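Local coordinates for chitin oligosaccharide binding protein NagB2 (Paenibacillus sp. FPU-7, PDB 7EHU) that binds chitin oligosaccharides such as N,N'-diacetylchitobiose and N,N',N''-triacetylchitotriose, probably as the extracellular solute-binding component of a bacterial sugar uptake system, at residues G27-R40 against P62-N76. Numbering follows the deposited sequence.
Sequences GDSVSLTLRHINVR and PGATFKLDGVEDTVN. With NAG (2-acetamido-2-deoxy-beta-D-glucopyranose), chain B; NAG (2-acetamido-2-deoxy-beta-D-glucopyranose), chain C; NAG (2-acetamido-2-deoxy-beta-D-glucopyranose), chain D.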
# COMPACT_ATOMS: atom_id res chain seq x y z
N GLY A 27 -24.47 -25.83 -13.53
CA GLY A 27 -25.35 -24.82 -14.10
C GLY A 27 -26.11 -24.05 -13.04
O GLY A 27 -26.27 -24.55 -11.93
N ASP A 28 -26.61 -22.84 -13.36
CA ASP A 28 -26.58 -22.26 -14.70
C ASP A 28 -25.15 -21.90 -15.12
O ASP A 28 -24.29 -21.62 -14.28
CB ASP A 28 -27.43 -20.98 -14.77
CG ASP A 28 -28.91 -21.22 -14.54
OD1 ASP A 28 -29.30 -22.32 -14.12
OD2 ASP A 28 -29.70 -20.27 -14.80
N SER A 29 -24.89 -21.93 -16.42
CA SER A 29 -23.61 -21.45 -16.93
C SER A 29 -23.47 -19.97 -16.59
O SER A 29 -24.38 -19.17 -16.85
CB SER A 29 -23.56 -21.66 -18.44
OG SER A 29 -22.29 -21.31 -18.96
N VAL A 30 -22.35 -19.60 -15.97
CA VAL A 30 -22.10 -18.21 -15.61
C VAL A 30 -20.61 -17.93 -15.76
O VAL A 30 -19.77 -18.75 -15.39
CB VAL A 30 -22.62 -17.92 -14.18
CG1 VAL A 30 -21.89 -18.74 -13.14
CG2 VAL A 30 -22.53 -16.46 -13.87
N SER A 31 -20.28 -16.77 -16.32
CA SER A 31 -18.90 -16.34 -16.48
C SER A 31 -18.67 -15.10 -15.64
O SER A 31 -19.45 -14.14 -15.72
CB SER A 31 -18.58 -16.02 -17.95
OG SER A 31 -17.25 -15.57 -18.09
N LEU A 32 -17.62 -15.12 -14.83
CA LEU A 32 -17.28 -14.00 -13.96
C LEU A 32 -15.86 -13.56 -14.27
O LEU A 32 -14.96 -14.40 -14.39
CB LEU A 32 -17.37 -14.41 -12.48
CG LEU A 32 -18.78 -14.79 -12.00
CD1 LEU A 32 -19.01 -16.28 -12.17
CD2 LEU A 32 -18.98 -14.39 -10.55
N THR A 33 -15.66 -12.26 -14.40
CA THR A 33 -14.32 -11.71 -14.51
C THR A 33 -13.80 -11.38 -13.12
O THR A 33 -14.50 -10.76 -12.31
CB THR A 33 -14.31 -10.48 -15.40
OG1 THR A 33 -14.77 -10.88 -16.71
CG2 THR A 33 -12.91 -9.86 -15.48
N LEU A 34 -12.57 -11.81 -12.86
CA LEU A 34 -11.89 -11.59 -11.59
C LEU A 34 -10.67 -10.73 -11.90
O LEU A 34 -9.67 -11.22 -12.44
CB LEU A 34 -11.51 -12.92 -10.95
CG LEU A 34 -11.14 -12.89 -9.47
CD1 LEU A 34 -10.94 -14.31 -8.96
CD2 LEU A 34 -9.89 -12.04 -9.18
N ARG A 35 -10.79 -9.43 -11.61
CA ARG A 35 -9.73 -8.46 -11.80
C ARG A 35 -8.77 -8.50 -10.62
O ARG A 35 -9.17 -8.28 -9.48
CB ARG A 35 -10.35 -7.07 -11.93
CG ARG A 35 -9.36 -5.90 -11.92
CD ARG A 35 -8.51 -5.77 -13.18
NE ARG A 35 -9.34 -5.86 -14.37
CZ ARG A 35 -10.24 -4.95 -14.75
NH1 ARG A 35 -10.40 -3.85 -14.05
NH2 ARG A 35 -11.01 -5.18 -15.81
N HIS A 36 -7.49 -8.76 -10.91
CA HIS A 36 -6.47 -8.81 -9.87
C HIS A 36 -5.25 -8.05 -10.37
O HIS A 36 -5.13 -7.72 -11.56
CB HIS A 36 -6.11 -10.25 -9.53
CG HIS A 36 -5.39 -10.95 -10.62
ND1 HIS A 36 -4.02 -10.93 -10.75
CD2 HIS A 36 -5.86 -11.68 -11.67
CE1 HIS A 36 -3.68 -11.62 -11.82
NE2 HIS A 36 -4.76 -12.09 -12.39
N ILE A 37 -4.33 -7.78 -9.45
CA ILE A 37 -3.14 -6.98 -9.72
C ILE A 37 -1.86 -7.80 -9.65
O ILE A 37 -0.75 -7.24 -9.66
CB ILE A 37 -3.08 -5.74 -8.81
CG1 ILE A 37 -3.06 -6.14 -7.32
CG2 ILE A 37 -4.24 -4.80 -9.11
CD1 ILE A 37 -2.72 -4.98 -6.41
N ASN A 38 -1.96 -9.13 -9.62
CA ASN A 38 -0.79 -9.99 -9.38
C ASN A 38 -0.10 -10.39 -10.68
O ASN A 38 -0.04 -11.57 -11.03
CB ASN A 38 -1.22 -11.19 -8.56
CG ASN A 38 -1.78 -10.77 -7.26
OD1 ASN A 38 -1.12 -10.03 -6.52
ND2 ASN A 38 -3.01 -11.18 -6.97
N VAL A 39 0.44 -9.38 -11.37
CA VAL A 39 0.99 -9.54 -12.72
C VAL A 39 2.51 -9.66 -12.75
O VAL A 39 3.06 -10.21 -13.71
CB VAL A 39 0.52 -8.41 -13.67
CG1 VAL A 39 -0.98 -8.41 -13.80
CG2 VAL A 39 1.03 -7.04 -13.24
N ARG A 40 3.22 -9.11 -11.77
CA ARG A 40 4.67 -9.10 -11.83
C ARG A 40 5.24 -10.45 -11.41
O ARG A 40 4.58 -11.23 -10.72
CB ARG A 40 5.25 -8.01 -10.91
CG ARG A 40 4.85 -6.59 -11.28
CD ARG A 40 5.53 -5.56 -10.35
NE ARG A 40 5.17 -4.16 -10.62
CZ ARG A 40 4.43 -3.36 -9.84
NH1 ARG A 40 3.93 -3.77 -8.68
NH2 ARG A 40 4.22 -2.12 -10.22
N PRO A 62 -20.60 -25.94 -10.12
CA PRO A 62 -20.67 -26.33 -11.53
C PRO A 62 -21.39 -25.26 -12.32
O PRO A 62 -22.36 -24.65 -11.85
CB PRO A 62 -21.46 -27.64 -11.50
CG PRO A 62 -21.43 -28.13 -10.11
CD PRO A 62 -21.01 -27.01 -9.20
N GLY A 63 -20.89 -25.00 -13.51
CA GLY A 63 -21.42 -23.98 -14.36
C GLY A 63 -20.67 -22.67 -14.30
O GLY A 63 -20.77 -21.87 -15.24
N ALA A 64 -19.90 -22.43 -13.24
CA ALA A 64 -19.24 -21.15 -13.05
C ALA A 64 -17.80 -21.20 -13.56
O ALA A 64 -17.04 -22.11 -13.20
CB ALA A 64 -19.24 -20.80 -11.56
N THR A 65 -17.45 -20.23 -14.41
CA THR A 65 -16.10 -20.08 -14.94
C THR A 65 -15.62 -18.68 -14.59
O THR A 65 -16.34 -17.70 -14.80
CB THR A 65 -16.10 -20.24 -16.47
OG1 THR A 65 -16.37 -21.61 -16.79
CG2 THR A 65 -14.75 -19.86 -17.09
N PHE A 66 -14.42 -18.58 -14.02
CA PHE A 66 -13.82 -17.30 -13.68
C PHE A 66 -12.79 -16.96 -14.76
O PHE A 66 -11.95 -17.79 -15.12
CB PHE A 66 -13.15 -17.33 -12.31
CG PHE A 66 -14.12 -17.51 -11.16
CD1 PHE A 66 -14.58 -18.77 -10.83
CD2 PHE A 66 -14.59 -16.44 -10.43
CE1 PHE A 66 -15.47 -18.96 -9.78
CE2 PHE A 66 -15.48 -16.61 -9.37
CZ PHE A 66 -15.93 -17.88 -9.06
N LYS A 67 -12.88 -15.75 -15.28
CA LYS A 67 -11.93 -15.26 -16.26
C LYS A 67 -11.00 -14.26 -15.51
O LYS A 67 -11.42 -13.17 -15.13
CB LYS A 67 -12.52 -14.92 -17.63
CG LYS A 67 -11.28 -14.63 -18.45
CD LYS A 67 -10.99 -13.18 -18.28
CE LYS A 67 -9.88 -12.66 -19.10
NZ LYS A 67 -9.39 -11.28 -19.08
N LEU A 68 -9.77 -14.68 -15.22
CA LEU A 68 -8.83 -13.83 -14.49
C LEU A 68 -8.31 -12.75 -15.42
O LEU A 68 -7.94 -13.02 -16.56
CB LEU A 68 -7.68 -14.63 -13.88
CG LEU A 68 -7.92 -15.11 -12.44
CD1 LEU A 68 -9.18 -15.93 -12.32
CD2 LEU A 68 -6.69 -15.86 -11.89
N ASP A 69 -8.33 -11.50 -14.96
CA ASP A 69 -7.86 -10.36 -15.74
C ASP A 69 -6.82 -9.66 -14.88
O ASP A 69 -7.17 -8.86 -14.00
CB ASP A 69 -9.00 -9.43 -16.09
CG ASP A 69 -8.58 -8.37 -17.06
OD1 ASP A 69 -7.94 -8.73 -18.07
OD2 ASP A 69 -8.82 -7.17 -16.79
N GLY A 70 -5.54 -9.96 -15.12
CA GLY A 70 -4.47 -9.37 -14.35
C GLY A 70 -4.05 -8.05 -14.96
O GLY A 70 -3.72 -7.99 -16.14
N VAL A 71 -4.03 -7.01 -14.15
CA VAL A 71 -3.72 -5.65 -14.59
C VAL A 71 -2.75 -5.04 -13.59
O VAL A 71 -2.90 -5.23 -12.38
CB VAL A 71 -5.02 -4.82 -14.68
CG1 VAL A 71 -4.76 -3.40 -15.10
CG2 VAL A 71 -6.02 -5.48 -15.64
N GLU A 72 -1.75 -4.30 -14.08
CA GLU A 72 -0.81 -3.62 -13.21
C GLU A 72 -1.53 -2.73 -12.21
O GLU A 72 -2.52 -2.09 -12.54
CB GLU A 72 0.11 -2.72 -14.05
CG GLU A 72 0.89 -3.32 -15.20
CD GLU A 72 1.27 -2.26 -16.22
OE1 GLU A 72 2.06 -1.36 -15.85
OE2 GLU A 72 0.77 -2.30 -17.38
N ASP A 73 -0.97 -2.65 -11.00
CA ASP A 73 -1.56 -1.91 -9.89
C ASP A 73 -2.05 -0.51 -10.29
O ASP A 73 -3.24 -0.19 -10.11
CB ASP A 73 -0.59 -1.89 -8.69
CG ASP A 73 0.85 -1.38 -9.00
OD1 ASP A 73 1.17 -0.91 -10.09
OD2 ASP A 73 1.69 -1.53 -8.07
N THR A 74 -1.17 0.33 -10.81
CA THR A 74 -1.57 1.71 -11.09
C THR A 74 -2.62 1.77 -12.19
O THR A 74 -3.58 2.56 -12.12
CB THR A 74 -0.38 2.57 -11.52
OG1 THR A 74 0.22 1.96 -12.66
CG2 THR A 74 0.65 2.73 -10.40
N VAL A 75 -2.47 0.93 -13.21
CA VAL A 75 -3.40 0.92 -14.33
C VAL A 75 -4.78 0.50 -13.85
O VAL A 75 -5.78 1.13 -14.20
CB VAL A 75 -2.86 -0.01 -15.44
CG1 VAL A 75 -3.88 -0.17 -16.57
CG2 VAL A 75 -1.54 0.51 -16.00
N ASN A 76 -4.86 -0.53 -13.01
CA ASN A 76 -6.17 -0.97 -12.55
C ASN A 76 -6.85 0.12 -11.72
O ASN A 76 -7.99 0.50 -11.98
CB ASN A 76 -6.08 -2.24 -11.71
CG ASN A 76 -7.43 -2.70 -11.27
OD1 ASN A 76 -8.32 -2.84 -12.11
ND2 ASN A 76 -7.64 -2.85 -9.96
C1 NAG B . 2.45 -9.46 -3.59
C2 NAG B . 3.08 -8.19 -4.18
C3 NAG B . 2.42 -6.94 -3.61
C4 NAG B . 0.90 -7.06 -3.57
C5 NAG B . 0.46 -8.41 -3.05
C6 NAG B . -1.03 -8.63 -3.12
C7 NAG B . 5.49 -8.28 -4.75
C8 NAG B . 6.89 -8.24 -4.18
N2 NAG B . 4.50 -8.17 -3.86
O1 NAG B . 2.96 -10.60 -4.20
O3 NAG B . 2.85 -5.83 -4.39
O4 NAG B . 0.41 -6.13 -2.60
O5 NAG B . 1.08 -9.45 -3.81
O6 NAG B . -1.55 -8.28 -4.40
O7 NAG B . 5.28 -8.37 -5.96
C1 NAG C . -0.18 -4.92 -3.06
C2 NAG C . -0.89 -4.34 -1.85
C3 NAG C . -1.36 -2.92 -2.13
C4 NAG C . -0.26 -2.06 -2.73
C5 NAG C . 0.34 -2.80 -3.92
C6 NAG C . 1.49 -2.09 -4.58
C7 NAG C . -2.05 -6.06 -0.49
C8 NAG C . -3.32 -6.83 -0.33
N2 NAG C . -2.03 -5.18 -1.50
O3 NAG C . -1.83 -2.38 -0.90
O4 NAG C . -0.81 -0.84 -3.21
O5 NAG C . 0.84 -4.07 -3.48
O6 NAG C . 1.93 -2.79 -5.74
O7 NAG C . -1.10 -6.21 0.27
C1 NAG D . -0.48 0.34 -2.53
C2 NAG D . -1.04 1.49 -3.32
C3 NAG D . -0.88 2.80 -2.55
C4 NAG D . -1.49 2.67 -1.16
C5 NAG D . -0.91 1.46 -0.44
C6 NAG D . -1.54 1.20 0.91
C7 NAG D . -1.11 1.39 -5.77
C8 NAG D . -0.33 1.57 -7.05
N2 NAG D . -0.43 1.60 -4.64
O3 NAG D . -1.52 3.83 -3.29
O4 NAG D . -1.22 3.81 -0.35
O5 NAG D . -1.10 0.29 -1.25
O6 NAG D . -2.94 0.96 0.81
O7 NAG D . -2.30 1.09 -5.76
O HOH W 1 -23.19 -21.87 -11.86
O HOH W 2 0.62 -4.91 -9.79
O HOH W 3 3.62 0.47 -9.27
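Arg35 and Asp69, neighbours across two parallel strands, point the same way and form a salt bridge: Asp69 OD2 takes a hydrogen bond from Arg35 NE on its anti side at 2.8 Å, the two planes 70° apart. Bends at chi2 (72°) and chi3 (48°) curl the arginine back, so that its NH1 also donates to OD1 of Asn76 at 3.0 Å, approaching nearly along the C=O direction, while CG2 of Val71 packs on its CD. Losing the guanidinium to an alanine here is likely to cost Asp69 its cross-strand mate and leave the Asn76 amide freer to turn. Lys67, Lys80 and Glu84 extend the salt-bridge network.

A backbone ladder from Val30 N to Gly63 O through to Val71 N to His36 O sets this register. On the other face, covered by helices 44-60 and 326-339, Leu32 CB meets Phe66 CD2 and Leu34 CB meets Leu68 CD1. Gly70 CA makes a CH-pi contact over one face of the His36 ring, 3.6 Å from its centroid; ring ND1 accepts a hydrogen bond from Asn38 N.

Beyond the strand ends Arg40, extended from CG to NE, forms a salt bridge from NH1 to OD2 of Asp73 at 3.2 Å, from above the carboxylate plane. That OD2 accepts a hydrogen bond from O6 of the chain C sugar at 2.7 Å, as Asn38 OD1 does from O6 of the chain B sugar. With helix 44-60 as crossover, this beta-alpha-beta unit supplies part of the glycan site after its C-terminal strand ends, as in periplasmic-binding-protein folds.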